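Local coordinates for protein pullulanase (Klebsiella oxytoca, PDB 2YOC) that hydrolyses the alpha-1,6-glucosidic linkages of pullulan and related branched alpha-glucans as a secreted, calcium-containing glycosyl hydrolase, at residues N534-W545 / D878-N887. Numbering follows the deposited sequence.
Sequences NTLVAQTDSYNW and DSYDSGDWFN. With CA (calcium ion), chain L.
Trp545 lays one face of its indole on the backbone of Tyr880, whose CA stands 3.5 Å from the centroid of the five-membered ring, nearly on the ring normal, a CH-pi contact; CB of Tyr880 continues it over the benzo part. At the indole edge Ser879 OG lies 3.3 Å from Trp545 CZ2. That hydroxyl bonds Asn887 OD1, while Asn887 ND2 bonds Ser879 O, so both ends of the amide are held within 878-887. Tyr543, its CG anti to the backbone N (chi1 -161°), lies against Gly883, whose carbonyl group is over one ring face; the Asn887 side chain crosses that of Tyr543 at about a right angle, amide and ring planes 23° apart, near Tyr543 OH, which bonds Asp421. His418 stacks on Tyr543, and Arg420 pairs with Asp884. Asn534 sends ND2 to Ser882 O (3.1 Å, 168° at the hydrogen), in its own amide plane but above the carbonyl plane; the same nitrogen meets the edge of the Phe886 ring. Within 534-545, a calcium ion is bound by Ala538 O (2.8 Å) and Asp541 OD1 (2.6 Å). Asp881 brings its carboxylate alongside, OD2 3.0 Å from the ion, without being counted among its ligands. The arrangement is a loop-on-loop docking with a calcium site at its margin, joining the pullulanase Ins region to the segment following the last strand, 860-864, of the (beta/alpha)8 barrel.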
ATOM      1  N   ASN B 534      51.907  -4.332  -5.714  1.00 85.23           N
ATOM      2  CA  ASN B 534      51.007  -4.089  -6.839  1.00 83.81           C
ATOM      3  C   ASN B 534      50.666  -2.606  -7.000  1.00 87.61           C
ATOM      4  O   ASN B 534      50.742  -2.095  -8.117  1.00 88.33           O
ATOM      5  CB  ASN B 534      49.747  -4.927  -6.728  1.00 81.07           C
ATOM      6  CG  ASN B 534      49.090  -5.160  -8.059  1.00 98.76           C
ATOM      7  OD1 ASN B 534      49.719  -5.630  -9.024  1.00 83.41           O
ATOM      8  ND2 ASN B 534      47.805  -4.838  -8.127  1.00 92.20           N
ATOM      9  N   THR B 535      50.373  -1.906  -5.880  1.00 81.40           N
ATOM     10  CA  THR B 535      50.077  -0.472  -5.842  1.00 79.37           C
ATOM     11  C   THR B 535      51.169   0.323  -6.586  1.00 82.77           C
ATOM     12  O   THR B 535      50.851   1.172  -7.423  1.00 81.55           O
ATOM     13  CB  THR B 535      49.894  -0.020  -4.384  1.00 84.72           C
ATOM     14  OG1 THR B 535      48.931  -0.851  -3.737  1.00 87.60           O
ATOM     15  CG2 THR B 535      49.469   1.429  -4.260  1.00 81.11           C
ATOM     16  N   LEU B 536      52.448   0.010  -6.297  1.00 79.58           N
ATOM     17  CA  LEU B 536      53.611   0.643  -6.909  1.00 79.75           C
ATOM     18  C   LEU B 536      53.705   0.269  -8.382  1.00 84.32           C
ATOM     19  O   LEU B 536      53.969   1.155  -9.201  1.00 85.07           O
ATOM     20  CB  LEU B 536      54.902   0.229  -6.195  1.00 81.04           C
ATOM     21  CG  LEU B 536      55.038   0.585  -4.717  1.00 85.42           C
ATOM     22  CD1 LEU B 536      55.969  -0.366  -4.050  1.00 86.87           C
ATOM     23  CD2 LEU B 536      55.525   2.023  -4.514  1.00 84.55           C
ATOM     24  N   VAL B 537      53.484  -1.032  -8.725  1.00 79.15           N
ATOM     25  CA  VAL B 537      53.544  -1.523 -10.109  1.00 78.31           C
ATOM     26  C   VAL B 537      52.570  -0.751 -10.975  1.00 83.18           C
ATOM     27  O   VAL B 537      52.928  -0.293 -12.061  1.00 84.16           O
ATOM     28  CB  VAL B 537      53.281  -3.038 -10.213  1.00 81.64           C
ATOM     29  CG1 VAL B 537      53.308  -3.503 -11.669  1.00 80.56           C
ATOM     30  CG2 VAL B 537      54.292  -3.813  -9.386  1.00 83.45           C
ATOM     31  N   ALA B 538      51.350  -0.587 -10.448  1.00 78.51           N
ATOM     32  CA  ALA B 538      50.195   0.053 -11.044  1.00 77.19           C
ATOM     33  C   ALA B 538      50.402   1.479 -11.539  1.00 81.50           C
ATOM     34  O   ALA B 538      49.638   1.928 -12.399  1.00 81.73           O
ATOM     35  CB  ALA B 538      49.024  -0.007 -10.078  1.00 77.43           C
ATOM     36  N   GLN B 539      51.404   2.194 -10.996  1.00 77.58           N
ATOM     37  CA  GLN B 539      51.740   3.574 -11.371  1.00 76.27           C
ATOM     38  C   GLN B 539      52.524   3.616 -12.686  1.00 78.21           C
ATOM     39  O   GLN B 539      52.480   4.618 -13.387  1.00 77.51           O
ATOM     40  CB  GLN B 539      52.609   4.212 -10.301  1.00 78.30           C
ATOM     41  CG  GLN B 539      52.046   4.188  -8.895  1.00 91.78           C
ATOM     42  CD  GLN B 539      53.099   4.557  -7.873  1.00125.30           C
ATOM     43  OE1 GLN B 539      54.272   4.865  -8.180  1.00123.57           O
ATOM     44  NE2 GLN B 539      52.698   4.526  -6.619  1.00122.03           N
ATOM     45  N   THR B 540      53.273   2.556 -12.989  1.00 73.84           N
ATOM     46  CA  THR B 540      54.118   2.456 -14.172  1.00 74.63           C
ATOM     47  C   THR B 540      53.710   1.307 -15.109  1.00 81.63           C
ATOM     48  O   THR B 540      54.496   0.917 -15.991  1.00 79.86           O
ATOM     49  CB  THR B 540      55.569   2.294 -13.727  1.00 78.06           C
ATOM     50  OG1 THR B 540      55.734   1.030 -13.061  1.00 73.50           O
ATOM     51  CG2 THR B 540      56.044   3.456 -12.871  1.00 71.78           C
ATOM     52  N   ASP B 541      52.498   0.739 -14.899  1.00 81.19           N
ATOM     53  CA  ASP B 541      52.020  -0.354 -15.744  1.00 81.91           C
ATOM     54  C   ASP B 541      51.328   0.173 -17.032  1.00 85.52           C
ATOM     55  O   ASP B 541      51.270   1.397 -17.275  1.00 85.45           O
ATOM     56  CB  ASP B 541      51.191  -1.402 -14.941  1.00 84.34           C
ATOM     57  CG  ASP B 541      49.782  -1.036 -14.447  1.00109.04           C
ATOM     58  OD1 ASP B 541      49.324   0.110 -14.704  1.00110.64           O
ATOM     59  OD2 ASP B 541      49.142  -1.890 -13.785  1.00120.62           O
ATOM     60  N   SER B 542      50.855  -0.766 -17.867  1.00 80.44           N
ATOM     61  CA  SER B 542      50.138  -0.518 -19.109  1.00 78.40           C
ATOM     62  C   SER B 542      48.623  -0.740 -18.870  1.00 84.46           C
ATOM     63  O   SER B 542      47.787  -0.612 -19.794  1.00 84.62           O
ATOM     64  CB  SER B 542      50.661  -1.467 -20.180  1.00 78.71           C
ATOM     65  OG  SER B 542      52.017  -1.202 -20.496  1.00 82.79           O
ATOM     66  N   TYR B 543      48.282  -1.041 -17.596  1.00 80.74           N
ATOM     67  CA  TYR B 543      46.929  -1.357 -17.164  1.00 79.21           C
ATOM     68  C   TYR B 543      46.102  -0.230 -16.549  1.00 82.50           C
ATOM     69  O   TYR B 543      46.379   0.242 -15.447  1.00 85.16           O
ATOM     70  CB  TYR B 543      46.899  -2.606 -16.255  1.00 79.42           C
ATOM     71  CG  TYR B 543      45.522  -3.212 -16.186  1.00 77.85           C
ATOM     72  CD1 TYR B 543      44.523  -2.638 -15.400  1.00 79.68           C
ATOM     73  CD2 TYR B 543      45.192  -4.317 -16.959  1.00 77.40           C
ATOM     74  CE1 TYR B 543      43.221  -3.138 -15.405  1.00 80.69           C
ATOM     75  CE2 TYR B 543      43.894  -4.831 -16.967  1.00 77.61           C
ATOM     76  CZ  TYR B 543      42.912  -4.240 -16.185  1.00 86.88           C
ATOM     77  OH  TYR B 543      41.630  -4.737 -16.196  1.00 90.94           O
ATOM     78  N   ASN B 544      45.031   0.112 -17.238  1.00 74.85           N
ATOM     79  CA  ASN B 544      43.993   1.018 -16.790  1.00 72.73           C
ATOM     80  C   ASN B 544      42.772   0.684 -17.619  1.00 77.12           C
ATOM     81  O   ASN B 544      42.922   0.248 -18.765  1.00 76.60           O
ATOM     82  CB  ASN B 544      44.348   2.494 -16.914  1.00 63.03           C
ATOM     83  CG  ASN B 544      43.385   3.346 -16.119  1.00 79.26           C
ATOM     84  OD1 ASN B 544      42.194   3.457 -16.428  1.00 74.20           O
ATOM     85  ND2 ASN B 544      43.837   3.894 -15.015  1.00 73.39           N
ATOM     86  N   TRP B 545      41.565   0.821 -17.026  1.00 72.92           N
ATOM     87  CA  TRP B 545      40.317   0.595 -17.749  1.00 71.64           C
ATOM     88  C   TRP B 545      40.244   1.636 -18.880  1.00 77.59           C
ATOM     89  O   TRP B 545      39.997   1.274 -20.039  1.00 78.17           O
ATOM     90  CB  TRP B 545      39.141   0.761 -16.804  1.00 69.20           C
ATOM     91  CG  TRP B 545      38.929  -0.371 -15.846  1.00 69.73           C
ATOM     92  CD1 TRP B 545      39.486  -1.618 -15.890  1.00 73.15           C
ATOM     93  CD2 TRP B 545      38.005  -0.384 -14.749  1.00 69.05           C
ATOM     94  NE1 TRP B 545      39.009  -2.392 -14.851  1.00 72.56           N
ATOM     95  CE2 TRP B 545      38.091  -1.659 -14.139  1.00 73.36           C
ATOM     96  CE3 TRP B 545      37.143   0.580 -14.191  1.00 69.83           C
ATOM     97  CZ2 TRP B 545      37.338  -1.997 -13.006  1.00 72.60           C
ATOM     98  CZ3 TRP B 545      36.423   0.254 -13.049  1.00 71.45           C
ATOM     99  CH2 TRP B 545      36.508  -1.025 -12.479  1.00 72.58           C
ATOM    100  N   ASP B 878      37.171  -2.212  -6.936  1.00 82.97           N
ATOM    101  CA  ASP B 878      37.421  -1.276  -8.045  1.00 82.41           C
ATOM    102  C   ASP B 878      38.733  -1.535  -8.781  1.00 82.68           C
ATOM    103  O   ASP B 878      39.649  -0.713  -8.715  1.00 83.97           O
ATOM    104  CB  ASP B 878      37.317   0.182  -7.559  1.00 84.45           C
ATOM    105  CG  ASP B 878      36.827   1.130  -8.626  1.00 96.27           C
ATOM    106  OD1 ASP B 878      35.992   0.695  -9.486  1.00 96.74           O
ATOM    107  OD2 ASP B 878      37.212   2.314  -8.577  1.00 99.97           O
ATOM    108  N   SER B 879      38.797  -2.650  -9.510  1.00 74.20           N
ATOM    109  CA  SER B 879      39.987  -3.122 -10.218  1.00 72.47           C
ATOM    110  C   SER B 879      40.587  -2.260 -11.334  1.00 77.34           C
ATOM    111  O   SER B 879      41.464  -2.754 -12.036  1.00 75.15           O
ATOM    112  CB  SER B 879      39.793  -4.563 -10.677  1.00 71.47           C
ATOM    113  OG  SER B 879      38.827  -4.659 -11.708  1.00 67.07           O
ATOM    114  N   TYR B 880      40.165  -0.975 -11.480  1.00 77.67           N
ATOM    115  CA  TYR B 880      40.674  -0.060 -12.518  1.00 79.30           C
ATOM    116  C   TYR B 880      42.193   0.058 -12.616  1.00 86.01           C
ATOM    117  O   TYR B 880      42.726   0.106 -13.721  1.00 85.43           O
ATOM    118  CB  TYR B 880      39.967   1.302 -12.530  1.00 81.43           C
ATOM    119  CG  TYR B 880      40.429   2.278 -11.476  1.00 87.18           C
ATOM    120  CD1 TYR B 880      39.902   2.244 -10.189  1.00 90.39           C
ATOM    121  CD2 TYR B 880      41.363   3.268 -11.775  1.00 88.94           C
ATOM    122  CE1 TYR B 880      40.320   3.146  -9.212  1.00 93.30           C
ATOM    123  CE2 TYR B 880      41.784   4.181 -10.807  1.00 90.54           C
ATOM    124  CZ  TYR B 880      41.264   4.114  -9.524  1.00 99.68           C
ATOM    125  OH  TYR B 880      41.670   5.012  -8.561  1.00101.83           O
ATOM    126  N   ASP B 881      42.884   0.102 -11.473  1.00 84.99           N
ATOM    127  CA  ASP B 881      44.333   0.137 -11.487  1.00 86.21           C
ATOM    128  C   ASP B 881      44.844  -0.884 -10.509  1.00 92.17           C
ATOM    129  O   ASP B 881      45.500  -0.545  -9.528  1.00 94.26           O
ATOM    130  CB  ASP B 881      44.918   1.554 -11.285  1.00 88.14           C
ATOM    131  CG  ASP B 881      46.123   1.854 -12.187  1.00 95.80           C
ATOM    132  OD1 ASP B 881      46.836   0.878 -12.595  1.00 92.54           O
ATOM    133  OD2 ASP B 881      46.367   3.057 -12.480  1.00104.30           O
ATOM    134  N   SER B 882      44.455  -2.146 -10.750  1.00 86.88           N
ATOM    135  CA  SER B 882      44.869  -3.303  -9.963  1.00 86.56           C
ATOM    136  C   SER B 882      45.647  -4.245 -10.873  1.00 88.22           C
ATOM    137  O   SER B 882      45.941  -5.390 -10.509  1.00 89.85           O
ATOM    138  CB  SER B 882      43.681  -3.966  -9.271  1.00 90.14           C
ATOM    139  OG  SER B 882      43.330  -3.223  -8.113  1.00100.49           O
ATOM    140  N   GLY B 883      46.004  -3.706 -12.041  1.00 80.81           N
ATOM    141  CA  GLY B 883      46.859  -4.319 -13.048  1.00 79.35           C
ATOM    142  C   GLY B 883      46.519  -5.700 -13.546  1.00 78.79           C
ATOM    143  O   GLY B 883      45.419  -6.204 -13.329  1.00 75.33           O
ATOM    144  N   ASP B 884      47.491  -6.300 -14.245  1.00 77.22           N
ATOM    145  CA  ASP B 884      47.393  -7.636 -14.821  1.00 77.96           C
ATOM    146  C   ASP B 884      47.123  -8.678 -13.727  1.00 82.91           C
ATOM    147  O   ASP B 884      46.364  -9.619 -13.965  1.00 81.26           O
ATOM    148  CB  ASP B 884      48.685  -7.992 -15.585  1.00 81.38           C
ATOM    149  CG  ASP B 884      48.978  -7.170 -16.831  1.00 95.69           C
ATOM    150  OD1 ASP B 884      48.023  -6.860 -17.579  1.00 96.01           O
ATOM    151  OD2 ASP B 884      50.179  -6.894 -17.093  1.00103.24           O
ATOM    152  N   TRP B 885      47.729  -8.492 -12.526  1.00 81.67           N
ATOM    153  CA  TRP B 885      47.580  -9.409 -11.402  1.00 82.00           C
ATOM    154  C   TRP B 885      46.140  -9.717 -11.005  1.00 85.08           C
ATOM    155  O   TRP B 885      45.717 -10.864 -11.132  1.00 84.56           O
ATOM    156  CB  TRP B 885      48.390  -8.957 -10.192  1.00 81.87           C
ATOM    157  CG  TRP B 885      48.641 -10.070  -9.207  1.00 83.99           C
ATOM    158  CD1 TRP B 885      48.068 -10.230  -7.979  1.00 86.84           C
ATOM    159  CD2 TRP B 885      49.508 -11.200  -9.396  1.00 84.86           C
ATOM    160  NE1 TRP B 885      48.541 -11.379  -7.382  1.00 86.92           N
ATOM    161  CE2 TRP B 885      49.438 -11.983  -8.222  1.00 88.78           C
ATOM    162  CE3 TRP B 885      50.352 -11.620 -10.444  1.00 86.59           C
ATOM    163  CZ2 TRP B 885      50.166 -13.163  -8.069  1.00 89.17           C
ATOM    164  CZ3 TRP B 885      51.087 -12.782 -10.286  1.00 88.99           C
ATOM    165  CH2 TRP B 885      50.983 -13.545  -9.114  1.00 90.29           C
ATOM    166  N   PHE B 886      45.391  -8.712 -10.538  1.00 81.29           N
ATOM    167  CA  PHE B 886      44.017  -8.923 -10.082  1.00 80.34           C
ATOM    168  C   PHE B 886      42.972  -9.144 -11.166  1.00 80.74           C
ATOM    169  O   PHE B 886      42.056  -9.938 -10.970  1.00 80.21           O
ATOM    170  CB  PHE B 886      43.595  -7.853  -9.069  1.00 82.45           C
ATOM    171  CG  PHE B 886      44.346  -7.977  -7.770  1.00 85.55           C
ATOM    172  CD1 PHE B 886      43.913  -8.852  -6.777  1.00 89.98           C
ATOM    173  CD2 PHE B 886      45.514  -7.258  -7.554  1.00 89.56           C
ATOM    174  CE1 PHE B 886      44.630  -8.989  -5.577  1.00 92.81           C
ATOM    175  CE2 PHE B 886      46.237  -7.400  -6.360  1.00 93.94           C
ATOM    176  CZ  PHE B 886      45.787  -8.263  -5.378  1.00 92.45           C
ATOM    177  N   ASN B 887      43.135  -8.485 -12.316  1.00 74.68           N
ATOM    178  CA  ASN B 887      42.219  -8.549 -13.451  1.00 71.21           C
ATOM    179  C   ASN B 887      42.547  -9.679 -14.426  1.00 74.29           C
ATOM    180  O   ASN B 887      42.145  -9.646 -15.587  1.00 74.32           O
ATOM    181  CB  ASN B 887      42.231  -7.206 -14.154  1.00 64.98           C
ATOM    182  CG  ASN B 887      41.495  -6.148 -13.413  1.00 69.72           C
ATOM    183  OD1 ASN B 887      40.279  -5.972 -13.580  1.00 82.53           O
ATOM    184  ND2 ASN B 887      42.230  -5.361 -12.662  1.00 45.85           N
TER
HETATM  185 CA    CA L2076      48.325   2.563 -14.744  1.00106.30          CA